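Local coordinates for putative glycosyltransferase (Mannosyltransferase) involved in glycosylating the PBCV-1 major capsid protein (Paramecium bursaria Chlorella virus 1, PDB 2P6W) that is the N-terminal GT-A-like domain of a viral glycosyltransferase, binds manganese and UDP-sugar, and probably transfers a sugar during glycosylation of the major capsid protein, at residues Glu30-Cys33 with Gly37-Phe40; Thr73-Trp78 with Leu106-His111. All blocks are in the same frame, centred on the assembly; numbering follows the deposited sequence.

Contact 1: residues Glu30-Cys33 with Gly37-Phe40; sequences EEYC and GYNF
Phe40 turns its CG anti to the backbone N (chi1 179°), and Glu30 does the same at chi1 -170°, which lays its extended chain against the CD2-CE2 side of the Phe40 ring. The two side chains cross at about a right angle. CB of Glu30 lies 3.7 Å from CE2 of Phe40, with CG and the carboxylate carbon close to the same side, while Glu30 CA sits over one face, offset toward the rim. Between this pair and the tyrosines is Cys33: its SG packs 3.8 Å from CB of Phe40 and stands obliquely to that ring, a sulfur-aromatic contact with the centroid 5.0 Å away. All of this belongs to the beta-alpha-beta unit of strand 8-13, helix 20-36 and strand 39-43, where helix 20-36 gives way to the unit's second strand. Gly37, with positive phi, makes the turn, and Cys33 O accepts both Tyr38 N at 3.0 Å and, weakly, Gly37 N at 2.8 Å. On the far side of Cys33 from Phe40, Tyr32 CE2 meets the edge of the Tyr38 ring at CE2, 3.5 Å away, with the planes 49° apart. Both hydroxyls bond backbone atoms: Tyr32 OH to Lys92 O, Tyr38 OH to Ile94 N.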
ATOM      1  N   GLU A  30      -7.602  10.173  -3.890  1.00 20.63           N
ATOM      2  CA  GLU A  30      -8.594  10.301  -4.959  1.00 21.87           C
ATOM      3  C   GLU A  30      -8.218  11.475  -5.887  1.00 21.62           C
ATOM      4  O   GLU A  30      -8.263  11.363  -7.131  1.00 22.36           O
ATOM      5  CB  GLU A  30     -10.001  10.479  -4.372  1.00 22.60           C
ATOM      6  CG  GLU A  30     -11.104  10.385  -5.434  1.00 25.54           C
ATOM      7  CD  GLU A  30     -12.467   9.945  -4.897  1.00 30.51           C
ATOM      8  OE1 GLU A  30     -12.700   9.984  -3.666  1.00 28.92           O
ATOM      9  OE2 GLU A  30     -13.318   9.549  -5.738  1.00 32.40           O
ATOM     10  N   GLU A  31      -7.814  12.590  -5.277  1.00 20.86           N
ATOM     11  CA  GLU A  31      -7.441  13.761  -6.056  1.00 21.68           C
ATOM     12  C   GLU A  31      -6.261  13.403  -6.937  1.00 21.19           C
ATOM     13  O   GLU A  31      -6.231  13.711  -8.130  1.00 21.88           O
ATOM     14  CB  GLU A  31      -7.031  14.929  -5.154  1.00 21.10           C
ATOM     15  CG  GLU A  31      -6.609  16.144  -5.972  1.00 22.70           C
ATOM     16  CD  GLU A  31      -5.825  17.171  -5.180  1.00 25.96           C
ATOM     17  OE1 GLU A  31      -5.447  16.896  -4.011  1.00 24.02           O
ATOM     18  OE2 GLU A  31      -5.576  18.261  -5.752  1.00 25.58           O
ATOM     19  N   TYR A  32      -5.275  12.749  -6.326  1.00 20.71           N
ATOM     20  CA  TYR A  32      -4.079  12.372  -7.069  1.00 20.48           C
ATOM     21  C   TYR A  32      -4.427  11.497  -8.286  1.00 20.57           C
ATOM     22  O   TYR A  32      -3.913  11.705  -9.395  1.00 21.22           O
ATOM     23  CB  TYR A  32      -3.100  11.670  -6.128  1.00 21.06           C
ATOM     24  CG  TYR A  32      -1.803  11.282  -6.807  1.00 20.53           C
ATOM     25  CD1 TYR A  32      -0.856  12.253  -7.156  1.00 21.53           C
ATOM     26  CD2 TYR A  32      -1.526   9.938  -7.094  1.00 20.81           C
ATOM     27  CE1 TYR A  32       0.340  11.896  -7.797  1.00 20.17           C
ATOM     28  CE2 TYR A  32      -0.354   9.574  -7.735  1.00 19.75           C
ATOM     29  CZ  TYR A  32       0.580  10.554  -8.089  1.00 21.20           C
ATOM     30  OH  TYR A  32       1.745  10.187  -8.730  1.00 21.29           O
ATOM     31  N   CYS A  33      -5.310  10.522  -8.094  1.00 20.40           N
ATOM     32  CA  CYS A  33      -5.742   9.678  -9.201  1.00 20.43           C
ATOM     33  C   CYS A  33      -6.393  10.486 -10.329  1.00 20.90           C
ATOM     34  O   CYS A  33      -6.126  10.243 -11.505  1.00 21.48           O
ATOM     35  CB  CYS A  33      -6.689   8.601  -8.709  1.00 20.07           C
ATOM     36  SG  CYS A  33      -5.833   7.355  -7.711  1.00 21.60           S
ATOM     37  N   GLY A  37      -5.076  10.343 -14.130  1.00 21.89           N
ATOM     38  CA  GLY A  37      -5.918   9.417 -14.879  1.00 22.53           C
ATOM     39  C   GLY A  37      -5.833   8.001 -14.345  1.00 23.15           C
ATOM     40  O   GLY A  37      -6.194   7.052 -15.047  1.00 24.66           O
ATOM     41  N   TYR A  38      -5.371   7.842 -13.106  1.00 22.67           N
ATOM     42  CA  TYR A  38      -5.340   6.505 -12.509  1.00 22.03           C
ATOM     43  C   TYR A  38      -6.719   6.144 -12.005  1.00 22.16           C
ATOM     44  O   TYR A  38      -7.497   7.019 -11.636  1.00 22.69           O
ATOM     45  CB  TYR A  38      -4.365   6.429 -11.327  1.00 22.33           C
ATOM     46  CG  TYR A  38      -2.965   6.907 -11.598  1.00 21.73           C
ATOM     47  CD1 TYR A  38      -2.274   6.514 -12.746  1.00 22.51           C
ATOM     48  CD2 TYR A  38      -2.291   7.700 -10.663  1.00 22.11           C
ATOM     49  CE1 TYR A  38      -0.952   6.939 -12.985  1.00 22.49           C
ATOM     50  CE2 TYR A  38      -0.974   8.136 -10.899  1.00 22.72           C
ATOM     51  CZ  TYR A  38      -0.310   7.752 -12.064  1.00 22.39           C
ATOM     52  OH  TYR A  38       0.983   8.169 -12.304  1.00 23.50           O
ATOM     53  N   ASN A  39      -7.022   4.844 -11.942  1.00 22.21           N
ATOM     54  CA  ASN A  39      -8.282   4.413 -11.332  1.00 21.91           C
ATOM     55  C   ASN A  39      -8.088   4.442  -9.828  1.00 22.46           C
ATOM     56  O   ASN A  39      -6.963   4.313  -9.354  1.00 22.71           O
ATOM     57  CB  ASN A  39      -8.653   2.984 -11.742  1.00 22.46           C
ATOM     58  CG  ASN A  39      -8.671   2.783 -13.246  1.00 23.32           C
ATOM     59  OD1 ASN A  39      -8.012   1.865 -13.783  1.00 27.61           O
ATOM     60  ND2 ASN A  39      -9.399   3.641 -13.944  1.00 23.87           N
ATOM     61  N   PHE A  40      -9.178   4.620  -9.090  1.00 22.18           N
ATOM     62  CA  PHE A  40      -9.140   4.643  -7.641  1.00 22.77           C
ATOM     63  C   PHE A  40     -10.256   3.741  -7.116  1.00 22.68           C
ATOM     64  O   PHE A  40     -11.421   3.937  -7.475  1.00 23.33           O
ATOM     65  CB  PHE A  40      -9.320   6.078  -7.138  1.00 23.69           C
ATOM     66  CG  PHE A  40      -9.328   6.199  -5.654  1.00 25.14           C
ATOM     67  CD1 PHE A  40      -8.258   5.737  -4.896  1.00 26.44           C
ATOM     68  CD2 PHE A  40     -10.416   6.776  -5.003  1.00 28.71           C
ATOM     69  CE1 PHE A  40      -8.267   5.846  -3.492  1.00 28.72           C
ATOM     70  CE2 PHE A  40     -10.435   6.895  -3.605  1.00 28.49           C
ATOM     71  CZ  PHE A  40      -9.355   6.443  -2.857  1.00 26.89           C
TER

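Contact 2: residues Thr73-Trp78 with Leu106-His111; sequences TEWFLW and LYHTFH
Trp75 reaches across to His108 with the far end of its indole, and nearly all the close packing between 73-78 and 106-111 is concentrated there. CH2 of the indole comes 3.4 Å from ND1 of His108, with CH2 and CZ2 also near CE1, so the benzo side of the tryptophan arrives at the edge of the imidazole, near its plane. The ring planes stand 54° apart with centroids 5.0 Å from each other, an oblique pair. Trp75 CG lies anti to its carbonyl carbon (chi1 -77°), which sends the indole out from the strand to cross His108 at about a right angle; CZ3 also passes 3.8 Å from Leu106 O. Elsewhere the fit is loose: the nearest CA atoms, those of Trp75 and Leu106, are 8.9 Å apart, and Leu77 CD1 and Phe110 CE2 face each other 6.0 Å apart without touching. That side is not solvent: Leu77 and Phe110 are themselves buried, Leu77 against Ile10 and Phe110 against Leu177. His128 meets the Trp75 ring edge-to-face, and His172 lies against His108. Trp75 and His108 meet over strand 124-128, which lies between their strands and is antiparallel to both, in the central mixed sheet of a GT-A-like fold.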
ATOM      1  N   THR A  73      -6.694  -2.938 -15.571  1.00 24.53           N
ATOM      2  CA  THR A  73      -5.517  -2.597 -14.748  1.00 23.56           C
ATOM      3  C   THR A  73      -4.295  -3.435 -15.098  1.00 23.41           C
ATOM      4  O   THR A  73      -4.400  -4.647 -15.263  1.00 23.63           O
ATOM      5  CB  THR A  73      -5.813  -2.782 -13.249  1.00 23.66           C
ATOM      6  OG1 THR A  73      -7.000  -2.059 -12.895  1.00 22.56           O
ATOM      7  CG2 THR A  73      -4.641  -2.276 -12.399  1.00 23.36           C
ATOM      8  N   GLU A  74      -3.139  -2.782 -15.233  1.00 23.25           N
ATOM      9  CA  GLU A  74      -1.863  -3.485 -15.348  1.00 23.69           C
ATOM     10  C   GLU A  74      -1.141  -3.546 -14.015  1.00 23.13           C
ATOM     11  O   GLU A  74      -0.611  -4.593 -13.649  1.00 22.85           O
ATOM     12  CB  GLU A  74      -0.966  -2.807 -16.369  1.00 24.14           C
ATOM     13  CG  GLU A  74      -1.528  -2.842 -17.771  1.00 28.64           C
ATOM     14  CD  GLU A  74      -0.674  -2.044 -18.722  1.00 32.87           C
ATOM     15  OE1 GLU A  74       0.401  -2.564 -19.088  1.00 36.62           O
ATOM     16  OE2 GLU A  74      -1.071  -0.903 -19.072  1.00 32.89           O
ATOM     17  N   TRP A  75      -1.110  -2.413 -13.310  1.00 23.20           N
ATOM     18  CA  TRP A  75      -0.504  -2.343 -11.975  1.00 22.20           C
ATOM     19  C   TRP A  75      -1.505  -1.913 -10.922  1.00 22.19           C
ATOM     20  O   TRP A  75      -2.163  -0.876 -11.079  1.00 21.98           O
ATOM     21  CB  TRP A  75       0.656  -1.348 -11.942  1.00 23.84           C
ATOM     22  CG  TRP A  75       1.895  -1.901 -12.569  1.00 24.94           C
ATOM     23  CD1 TRP A  75       2.364  -1.646 -13.826  1.00 26.83           C
ATOM     24  CD2 TRP A  75       2.814  -2.821 -11.978  1.00 25.94           C
ATOM     25  NE1 TRP A  75       3.511  -2.359 -14.055  1.00 27.20           N
ATOM     26  CE2 TRP A  75       3.819  -3.083 -12.936  1.00 26.43           C
ATOM     27  CE3 TRP A  75       2.888  -3.452 -10.738  1.00 24.89           C
ATOM     28  CZ2 TRP A  75       4.889  -3.944 -12.683  1.00 26.44           C
ATOM     29  CZ3 TRP A  75       3.966  -4.322 -10.495  1.00 25.55           C
ATOM     30  CH2 TRP A  75       4.936  -4.552 -11.461  1.00 26.51           C
ATOM     31  N   PHE A  76      -1.604  -2.706  -9.858  1.00 20.77           N
ATOM     32  CA  PHE A  76      -2.411  -2.358  -8.684  1.00 21.02           C
ATOM     33  C   PHE A  76      -1.469  -1.795  -7.647  1.00 22.07           C
ATOM     34  O   PHE A  76      -0.379  -2.326  -7.447  1.00 23.08           O
ATOM     35  CB  PHE A  76      -3.111  -3.592  -8.116  1.00 20.78           C
ATOM     36  CG  PHE A  76      -4.150  -4.150  -9.042  1.00 20.13           C
ATOM     37  CD1 PHE A  76      -5.460  -3.672  -9.010  1.00 19.73           C
ATOM     38  CD2 PHE A  76      -3.807  -5.136  -9.966  1.00 19.84           C
ATOM     39  CE1 PHE A  76      -6.414  -4.170  -9.880  1.00 20.28           C
ATOM     40  CE2 PHE A  76      -4.771  -5.644 -10.850  1.00 21.96           C
ATOM     41  CZ  PHE A  76      -6.076  -5.149 -10.803  1.00 21.83           C
ATOM     42  N   LEU A  77      -1.875  -0.706  -7.008  1.00 21.27           N
ATOM     43  CA  LEU A  77      -1.039  -0.087  -5.986  1.00 21.18           C
ATOM     44  C   LEU A  77      -1.862  -0.007  -4.704  1.00 21.07           C
ATOM     45  O   LEU A  77      -2.809   0.770  -4.628  1.00 21.40           O
ATOM     46  CB  LEU A  77      -0.587   1.313  -6.445  1.00 21.26           C
ATOM     47  CG  LEU A  77       0.140   2.155  -5.394  1.00 21.44           C
ATOM     48  CD1 LEU A  77       1.354   1.404  -4.833  1.00 21.98           C
ATOM     49  CD2 LEU A  77       0.564   3.493  -5.969  1.00 22.12           C
ATOM     50  N   TRP A  78      -1.509  -0.820  -3.709  1.00 20.37           N
ATOM     51  CA  TRP A  78      -2.145  -0.741  -2.392  1.00 19.99           C
ATOM     52  C   TRP A  78      -1.491   0.368  -1.570  1.00 20.61           C
ATOM     53  O   TRP A  78      -0.264   0.390  -1.477  1.00 21.09           O
ATOM     54  CB  TRP A  78      -1.973  -2.063  -1.614  1.00 20.59           C
ATOM     55  CG  TRP A  78      -2.371  -1.869  -0.190  1.00 21.03           C
ATOM     56  CD1 TRP A  78      -1.552  -1.604   0.875  1.00 20.83           C
ATOM     57  CD2 TRP A  78      -3.713  -1.815   0.317  1.00 20.22           C
ATOM     58  NE1 TRP A  78      -2.302  -1.403   2.014  1.00 21.36           N
ATOM     59  CE2 TRP A  78      -3.629  -1.539   1.699  1.00 22.03           C
ATOM     60  CE3 TRP A  78      -4.980  -1.982  -0.263  1.00 20.00           C
ATOM     61  CZ2 TRP A  78      -4.766  -1.413   2.512  1.00 20.74           C
ATOM     62  CZ3 TRP A  78      -6.116  -1.872   0.552  1.00 20.94           C
ATOM     63  CH2 TRP A  78      -5.998  -1.580   1.922  1.00 20.21           C
ATOM     64  N   LEU A 106       6.606  -8.792 -10.842  1.00 22.53           N
ATOM     65  CA  LEU A 106       5.249  -8.971 -10.295  1.00 21.77           C
ATOM     66  C   LEU A 106       4.994  -8.099  -9.064  1.00 21.65           C
ATOM     67  O   LEU A 106       3.858  -7.732  -8.813  1.00 21.18           O
ATOM     68  CB  LEU A 106       4.983 -10.430  -9.928  1.00 21.87           C
ATOM     69  CG  LEU A 106       4.915 -11.477 -11.045  1.00 21.46           C
ATOM     70  CD1 LEU A 106       4.997 -12.862 -10.428  1.00 22.32           C
ATOM     71  CD2 LEU A 106       3.676 -11.349 -11.916  1.00 21.58           C
ATOM     72  N   TYR A 107       6.044  -7.782  -8.300  1.00 20.84           N
ATOM     73  CA  TYR A 107       5.893  -6.945  -7.101  1.00 20.99           C
ATOM     74  C   TYR A 107       6.992  -5.916  -6.998  1.00 20.54           C
ATOM     75  O   TYR A 107       8.151  -6.256  -7.169  1.00 20.57           O
ATOM     76  CB  TYR A 107       6.009  -7.821  -5.846  1.00 21.17           C
ATOM     77  CG  TYR A 107       4.773  -8.618  -5.499  1.00 21.75           C
ATOM     78  CD1 TYR A 107       3.804  -8.100  -4.632  1.00 21.24           C
ATOM     79  CD2 TYR A 107       4.576  -9.892  -6.021  1.00 21.67           C
ATOM     80  CE1 TYR A 107       2.653  -8.825  -4.318  1.00 21.02           C
ATOM     81  CE2 TYR A 107       3.447 -10.619  -5.712  1.00 19.84           C
ATOM     82  CZ  TYR A 107       2.485 -10.077  -4.870  1.00 21.34           C
ATOM     83  OH  TYR A 107       1.356 -10.817  -4.565  1.00 20.88           O
ATOM     84  N   HIS A 108       6.625  -4.668  -6.708  1.00 20.22           N
ATOM     85  CA  HIS A 108       7.579  -3.674  -6.244  1.00 20.42           C
ATOM     86  C   HIS A 108       7.266  -3.372  -4.784  1.00 19.74           C
ATOM     87  O   HIS A 108       6.118  -3.046  -4.450  1.00 19.85           O
ATOM     88  CB  HIS A 108       7.465  -2.392  -7.071  1.00 20.53           C
ATOM     89  CG  HIS A 108       8.001  -2.539  -8.454  1.00 20.45           C
ATOM     90  ND1 HIS A 108       7.211  -2.878  -9.527  1.00 23.67           N
ATOM     91  CD2 HIS A 108       9.261  -2.445  -8.926  1.00 17.61           C
ATOM     92  CE1 HIS A 108       7.962  -2.983 -10.607  1.00 19.74           C
ATOM     93  NE2 HIS A 108       9.208  -2.705 -10.273  1.00 21.84           N
ATOM     94  N   THR A 109       8.268  -3.546  -3.917  1.00 19.96           N
ATOM     95  CA  THR A 109       8.121  -3.327  -2.483  1.00 19.66           C
ATOM     96  C   THR A 109       9.240  -2.423  -1.982  1.00 19.87           C
ATOM     97  O   THR A 109      10.132  -2.035  -2.754  1.00 20.23           O
ATOM     98  CB  THR A 109       8.127  -4.685  -1.709  1.00 19.61           C
ATOM     99  OG1 THR A 109       9.356  -5.376  -2.001  1.00 21.60           O
ATOM    100  CG2 THR A 109       6.933  -5.525  -2.141  1.00 20.94           C
ATOM    101  N   PHE A 110       9.187  -2.075  -0.702  1.00 19.55           N
ATOM    102  CA  PHE A 110      10.084  -1.068  -0.115  1.00 19.67           C
ATOM    103  C   PHE A 110      10.604  -1.516   1.225  1.00 19.74           C
ATOM    104  O   PHE A 110       9.855  -2.064   2.030  1.00 20.91           O
ATOM    105  CB  PHE A 110       9.362   0.292  -0.009  1.00 19.89           C
ATOM    106  CG  PHE A 110       8.760   0.687  -1.300  1.00 20.70           C
ATOM    107  CD1 PHE A 110       9.540   1.316  -2.263  1.00 21.46           C
ATOM    108  CD2 PHE A 110       7.452   0.328  -1.611  1.00 21.64           C
ATOM    109  CE1 PHE A 110       9.019   1.613  -3.518  1.00 21.83           C
ATOM    110  CE2 PHE A 110       6.916   0.618  -2.846  1.00 22.82           C
ATOM    111  CZ  PHE A 110       7.701   1.260  -3.818  1.00 21.96           C
ATOM    112  N   HIS A 111      11.900  -1.296   1.449  1.00 20.42           N
ATOM    113  CA  HIS A 111      12.457  -1.592   2.753  1.00 20.51           C
ATOM    114  C   HIS A 111      12.167  -0.464   3.733  1.00 20.33           C
ATOM    115  O   HIS A 111      11.603   0.572   3.357  1.00 20.87           O
ATOM    116  CB  HIS A 111      13.957  -1.923   2.670  1.00 20.43           C
ATOM    117  CG  HIS A 111      14.842  -0.746   2.396  1.00 21.62           C
ATOM    118  ND1 HIS A 111      15.165   0.177   3.366  1.00 22.56           N
ATOM    119  CD2 HIS A 111      15.530  -0.382   1.283  1.00 21.90           C
ATOM    120  CE1 HIS A 111      15.979   1.083   2.855  1.00 22.54           C
ATOM    121  NE2 HIS A 111      16.229   0.757   1.597  1.00 21.19           N
TER

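Overall arrangement
From the N terminus, strand 8-13 leads into helix 20-36 and then strand 39-43; contact 1 closes over the last turn of that helix, with three helical residues between its segments. The chain then passes through helices 52-57 and 59-69 before contact 2 opens. Its loop is much longer, 27 residues, and carries the DxD pair Asp80 and Asp82, which bind manganese together with His195. The two contacts follow in series, neither enclosing nor crossing the other. Both reach the same six-stranded sheet: contact 1 at one edge strand, 39-43, contact 2 spanning strands 75-79 and 107-110. Their centres are 16 Å apart, and they touch where Asn39 OD1 packs 4.1 Å from Thr73 OG1.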